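Local structure of deoxyhypusine synthase, putative (Entamoeba histolytica, 7L9R) at residues Arg86-Thr99 / Cys114-Asp128. The protein probably acts as a deoxyhypusine synthase, an NAD-dependent transferase that in this family modifies a lysine of translation factor eIF5A. Residues are numbered along the deposited sequence; the frame is centred on the assembly and turned at random.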
loop_
_atom_site.group_PDB
_atom_site.type_symbol
_atom_site.label_atom_id
_atom_site.label_comp_id
_atom_site.label_asym_id
_atom_site.label_seq_id
_atom_site.Cartn_x
_atom_site.Cartn_y
_atom_site.Cartn_z
ATOM N N ARG B 86 35.107 -12.533 -11.972
ATOM C CA ARG B 86 34.518 -11.945 -10.777
ATOM C C ARG B 86 33.031 -11.726 -11.027
ATOM O O ARG B 86 32.500 -12.056 -12.092
ATOM C CB ARG B 86 35.209 -10.634 -10.405
ATOM C CG ARG B 86 34.984 -9.531 -11.417
ATOM C CD ARG B 86 35.669 -8.260 -10.982
ATOM N NE ARG B 86 35.296 -7.132 -11.821
ATOM C CZ ARG B 86 35.596 -5.869 -11.550
ATOM N NH1 ARG B 86 36.282 -5.541 -10.467
ATOM N NH2 ARG B 86 35.186 -4.912 -12.379
ATOM N N CYS B 87 32.361 -11.157 -10.033
ATOM C CA CYS B 87 30.934 -10.886 -10.110
ATOM C C CYS B 87 30.712 -9.546 -10.802
ATOM O O CYS B 87 31.272 -8.529 -10.383
ATOM C CB CYS B 87 30.319 -10.883 -8.711
ATOM S SG CYS B 87 28.530 -10.639 -8.680
ATOM N N THR B 88 29.910 -9.551 -11.865
ATOM C CA THR B 88 29.451 -8.315 -12.488
ATOM C C THR B 88 28.315 -7.743 -11.646
ATOM O O THR B 88 27.444 -8.487 -11.187
ATOM C CB THR B 88 28.984 -8.567 -13.925
ATOM O OG1 THR B 88 30.057 -9.120 -14.700
ATOM C CG2 THR B 88 28.539 -7.268 -14.574
ATOM N N ILE B 89 28.347 -6.437 -11.398
ATOM C CA ILE B 89 27.427 -5.802 -10.461
ATOM C C ILE B 89 26.602 -4.746 -11.187
ATOM O O ILE B 89 27.157 -3.817 -11.786
ATOM C CB ILE B 89 28.173 -5.191 -9.262
ATOM C CG1 ILE B 89 28.987 -6.277 -8.551
ATOM C CG2 ILE B 89 27.194 -4.522 -8.313
ATOM C CD1 ILE B 89 29.665 -5.816 -7.292
ATOM N N TYR B 90 25.279 -4.873 -11.085
ATOM C CA TYR B 90 24.315 -3.982 -11.714
ATOM C C TYR B 90 23.641 -3.153 -10.633
ATOM O O TYR B 90 23.146 -3.706 -9.645
ATOM C CB TYR B 90 23.254 -4.782 -12.483
ATOM C CG TYR B 90 23.810 -5.597 -13.625
ATOM C CD1 TYR B 90 24.429 -6.819 -13.396
ATOM C CD2 TYR B 90 23.717 -5.142 -14.935
ATOM C CE1 TYR B 90 24.952 -7.561 -14.444
ATOM C CE2 TYR B 90 24.234 -5.878 -15.988
ATOM C CZ TYR B 90 24.849 -7.086 -15.736
ATOM O OH TYR B 90 25.362 -7.817 -16.782
ATOM N N LEU B 91 23.611 -1.837 -10.819
ATOM C CA LEU B 91 22.973 -0.940 -9.865
ATOM C C LEU B 91 21.788 -0.266 -10.539
ATOM O O LEU B 91 21.959 0.451 -11.531
ATOM C CB LEU B 91 23.958 0.101 -9.336
ATOM C CG LEU B 91 23.353 1.153 -8.408
ATOM C CD1 LEU B 91 22.716 0.503 -7.185
ATOM C CD2 LEU B 91 24.411 2.164 -7.999
ATOM N N GLY B 92 20.596 -0.492 -10.000
ATOM C CA GLY B 92 19.379 0.134 -10.491
ATOM C C GLY B 92 18.819 1.072 -9.439
ATOM O O GLY B 92 18.806 0.743 -8.251
ATOM N N PHE B 93 18.368 2.245 -9.878
ATOM C CA PHE B 93 17.748 3.194 -8.969
ATOM C C PHE B 93 16.798 4.088 -9.749
ATOM O O PHE B 93 16.908 4.233 -10.971
ATOM C CB PHE B 93 18.786 4.031 -8.201
ATOM C CG PHE B 93 19.782 4.750 -9.074
ATOM C CD1 PHE B 93 19.434 5.926 -9.733
ATOM C CD2 PHE B 93 21.082 4.283 -9.195
ATOM C CE1 PHE B 93 20.355 6.600 -10.522
ATOM C CE2 PHE B 93 22.007 4.952 -9.981
ATOM C CZ PHE B 93 21.645 6.113 -10.645
ATOM N N THR B 94 15.844 4.665 -9.030
ATOM C CA THR B 94 14.844 5.511 -9.660
ATOM C C THR B 94 15.341 6.946 -9.761
ATOM O O THR B 94 16.274 7.371 -9.067
ATOM C CB THR B 94 13.525 5.494 -8.890
ATOM O OG1 THR B 94 13.741 5.976 -7.557
ATOM C CG2 THR B 94 12.971 4.095 -8.824
ATOM N N SER B 95 14.685 7.694 -10.645
ATOM C CA SER B 95 14.927 9.124 -10.751
ATOM C C SER B 95 14.695 9.826 -9.416
ATOM O O SER B 95 15.366 10.819 -9.111
ATOM C CB SER B 95 14.024 9.697 -11.850
ATOM O OG SER B 95 13.867 11.096 -11.727
ATOM N N GLU B 96 13.769 9.310 -8.596
ATOM C CA GLU B 96 13.509 9.906 -7.286
ATOM C C GLU B 96 14.731 9.815 -6.377
ATOM O O GLU B 96 15.001 10.741 -5.604
ATOM C CB GLU B 96 12.291 9.237 -6.632
ATOM C CG GLU B 96 11.888 9.828 -5.273
ATOM C CD GLU B 96 11.237 8.806 -4.328
ATOM O OE1 GLU B 96 11.583 7.606 -4.407
ATOM O OE2 GLU B 96 10.399 9.209 -3.485
ATOM N N MET B 97 15.471 8.702 -6.435
ATOM C CA MET B 97 16.707 8.603 -5.661
ATOM C C MET B 97 17.725 9.649 -6.098
ATOM O O MET B 97 18.469 10.183 -5.265
ATOM C CB MET B 97 17.330 7.211 -5.781
ATOM C CG MET B 97 16.375 6.083 -6.035
ATOM S SD MET B 97 15.960 5.148 -4.570
ATOM C CE MET B 97 15.087 6.356 -3.589
ATOM N N MET B 98 17.800 9.928 -7.408
ATOM C CA MET B 98 18.740 10.933 -7.898
ATOM C C MET B 98 18.431 12.310 -7.330
ATOM O O MET B 98 19.340 13.137 -7.162
ATOM C CB MET B 98 18.712 10.979 -9.425
ATOM C CG MET B 98 19.709 10.063 -10.104
ATOM S SD MET B 98 21.402 10.666 -9.959
ATOM C CE MET B 98 22.124 9.952 -11.430
ATOM N N THR B 99 17.155 12.576 -7.037
ATOM C CA THR B 99 16.763 13.854 -6.451
ATOM C C THR B 99 17.221 13.968 -5.002
ATOM O O THR B 99 17.470 15.077 -4.512
ATOM C CB THR B 99 15.249 14.026 -6.566
ATOM O OG1 THR B 99 14.875 13.995 -7.954
ATOM C CG2 THR B 99 14.802 15.342 -5.957
ATOM N N CYS B 114 32.883 0.593 -8.213
ATOM C CA CYS B 114 32.209 -0.381 -7.365
ATOM C C CYS B 114 31.122 -1.146 -8.100
ATOM O O CYS B 114 30.729 -2.227 -7.644
ATOM C CB CYS B 114 31.598 0.318 -6.153
ATOM S SG CYS B 114 32.825 1.018 -5.044
ATOM N N VAL B 115 30.605 -0.598 -9.200
ATOM C CA VAL B 115 29.584 -1.252 -10.002
ATOM C C VAL B 115 29.997 -1.191 -11.465
ATOM O O VAL B 115 30.842 -0.389 -11.867
ATOM C CB VAL B 115 28.188 -0.628 -9.798
ATOM C CG1 VAL B 115 27.825 -0.617 -8.320
ATOM C CG2 VAL B 115 28.137 0.781 -10.378
ATOM N N ASP B 116 29.393 -2.065 -12.265
ATOM C CA ASP B 116 29.741 -2.203 -13.672
ATOM C C ASP B 116 28.700 -1.626 -14.616
ATOM O O ASP B 116 29.056 -1.165 -15.704
ATOM C CB ASP B 116 29.956 -3.679 -14.007
ATOM C CG ASP B 116 31.031 -4.311 -13.135
ATOM O OD1 ASP B 116 32.144 -3.743 -13.054
ATOM O OD2 ASP B 116 30.760 -5.363 -12.516
ATOM N N TYR B 117 27.430 -1.630 -14.222
ATOM C CA TYR B 117 26.346 -1.145 -15.058
ATOM C C TYR B 117 25.312 -0.484 -14.170
ATOM O O TYR B 117 25.118 -0.880 -13.019
ATOM C CB TYR B 117 25.664 -2.268 -15.852
ATOM C CG TYR B 117 26.549 -2.973 -16.848
ATOM C CD1 TYR B 117 26.752 -2.444 -18.116
ATOM C CD2 TYR B 117 27.159 -4.183 -16.535
ATOM C CE1 TYR B 117 27.549 -3.088 -19.040
ATOM C CE2 TYR B 117 27.966 -4.839 -17.456
ATOM C CZ TYR B 117 28.156 -4.283 -18.709
ATOM O OH TYR B 117 28.945 -4.917 -19.645
ATOM N N ILE B 118 24.628 0.506 -14.728
ATOM C CA ILE B 118 23.531 1.181 -14.052
ATOM C C ILE B 118 22.291 1.093 -14.933
ATOM O O ILE B 118 22.381 1.191 -16.161
ATOM C CB ILE B 118 23.877 2.647 -13.731
ATOM C CG1 ILE B 118 24.909 2.712 -12.606
ATOM C CG2 ILE B 118 22.633 3.432 -13.352
ATOM C CD1 ILE B 118 25.306 4.121 -12.246
ATOM N N VAL B 119 21.145 0.859 -14.307
ATOM C CA VAL B 119 19.846 0.985 -14.955
ATOM C C VAL B 119 19.058 2.014 -14.167
ATOM O O VAL B 119 19.024 1.959 -12.932
ATOM C CB VAL B 119 19.095 -0.356 -15.014
ATOM C CG1 VAL B 119 17.781 -0.185 -15.759
ATOM C CG2 VAL B 119 19.949 -1.421 -15.687
ATOM N N THR B 120 18.473 2.985 -14.859
ATOM C CA THR B 120 17.700 3.997 -14.155
ATOM C C THR B 120 16.507 4.412 -15.012
ATOM O O THR B 120 16.256 3.849 -16.082
ATOM C CB THR B 120 18.586 5.183 -13.748
ATOM O OG1 THR B 120 17.838 6.056 -12.892
ATOM C CG2 THR B 120 19.081 5.949 -14.965
ATOM N N THR B 121 15.763 5.401 -14.530
ATOM C CA THR B 121 14.464 5.751 -15.083
ATOM C C THR B 121 14.459 7.194 -15.576
ATOM O O THR B 121 15.417 7.951 -15.375
ATOM C CB THR B 121 13.362 5.569 -14.036
ATOM O OG1 THR B 121 13.604 6.467 -12.947
ATOM C CG2 THR B 121 13.371 4.139 -13.507
ATOM N N ALA B 122 13.345 7.562 -16.214
ATOM C CA ALA B 122 13.187 8.882 -16.814
ATOM C C ALA B 122 13.364 9.991 -15.779
ATOM O O ALA B 122 12.770 9.951 -14.700
ATOM C CB ALA B 122 11.810 8.994 -17.470
ATOM N N GLY B 123 14.191 10.985 -16.112
ATOM C CA GLY B 123 14.454 12.108 -15.244
ATOM C C GLY B 123 15.756 12.015 -14.465
ATOM O O GLY B 123 16.237 13.039 -13.971
ATOM N N ALA B 124 16.334 10.818 -14.340
ATOM C CA ALA B 124 17.505 10.648 -13.485
ATOM C C ALA B 124 18.710 11.386 -14.046
ATOM O O ALA B 124 19.395 12.116 -13.320
ATOM C CB ALA B 124 17.829 9.166 -13.314
ATOM N N ILE B 125 18.974 11.218 -15.342
ATOM C CA ILE B 125 20.150 11.836 -15.943
ATOM C C ILE B 125 20.050 13.357 -15.874
ATOM O O ILE B 125 21.033 14.048 -15.575
ATOM C CB ILE B 125 20.333 11.332 -17.390
ATOM C CG1 ILE B 125 20.463 9.805 -17.404
ATOM C CG2 ILE B 125 21.547 11.969 -18.040
ATOM C CD1 ILE B 125 21.523 9.267 -16.446
ATOM N N GLU B 126 18.863 13.904 -16.142
ATOM C CA GLU B 126 18.717 15.356 -16.156
ATOM C C GLU B 126 18.855 15.941 -14.754
ATOM O O GLU B 126 19.328 17.073 -14.598
ATOM C CB GLU B 126 17.373 15.741 -16.777
ATOM C CG GLU B 126 17.184 15.225 -18.198
ATOM C CD GLU B 126 16.446 13.890 -18.255
ATOM O OE1 GLU B 126 16.764 12.989 -17.445
ATOM O OE2 GLU B 126 15.554 13.744 -19.119
ATOM N N THR B 127 18.453 15.182 -13.732
ATOM C CA THR B 127 18.648 15.617 -12.351
ATOM C C THR B 127 20.129 15.686 -12.003
ATOM O O THR B 127 20.576 16.646 -11.365
ATOM C CB THR B 127 17.914 14.665 -11.409
ATOM O OG1 THR B 127 16.527 14.657 -11.753
ATOM C CG2 THR B 127 18.074 15.072 -9.945
ATOM N N ASP B 128 20.904 14.684 -12.433
ATOM C CA ASP B 128 22.341 14.675 -12.175
ATOM C C ASP B 128 23.015 15.884 -12.815
ATOM O O ASP B 128 23.855 16.546 -12.186
ATOM C CB ASP B 128 22.932 13.362 -12.694
ATOM C CG ASP B 128 24.408 13.184 -12.356
ATOM O OD1 ASP B 128 24.801 13.416 -11.187
ATOM O OD2 ASP B 128 25.173 12.775 -13.262
#
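D116 grips strand 87-93 at I89: its OD2 takes the backbone N-H of I89 at 2.9 Å, on the anti side of the carboxylate, while OD1 forms a salt bridge with R86 NH2. CG lies beside the backbone N (chi1 -57°), which turns the carboxylate back to that N-H. The N-H of D116 itself goes to I89 O, which Y117 N shares. Further along, L91 N bonds to Y117 O, V119 N to L91 O, and F93 N to V119 O. On one face of this parallel pair the rings of Y90 and Y117 run side by side, nearly parallel (14°) but offset, with little of one over the other; CE2 of Y90 comes 3.4 Å from CD2 of Y117. T88 CG2 meets the edge of the Y117 ring. On the other face F93 CE2 rests on I118 CG2, and T120 OG1 donates to F93 O from above the carbonyl plane. T121 OG1 then accepts from S95 N at 2.8 Å. In the second shell, R347 also binds D116 OD2, S256 holds the Y90 hydroxyl, and F106 stacks on F93. Helices 95-99 and 102-111 lie between the strands, giving the parallel beta-alpha-beta crossover of a Rossmann-like sheet, as in other deoxyhypusine synthases.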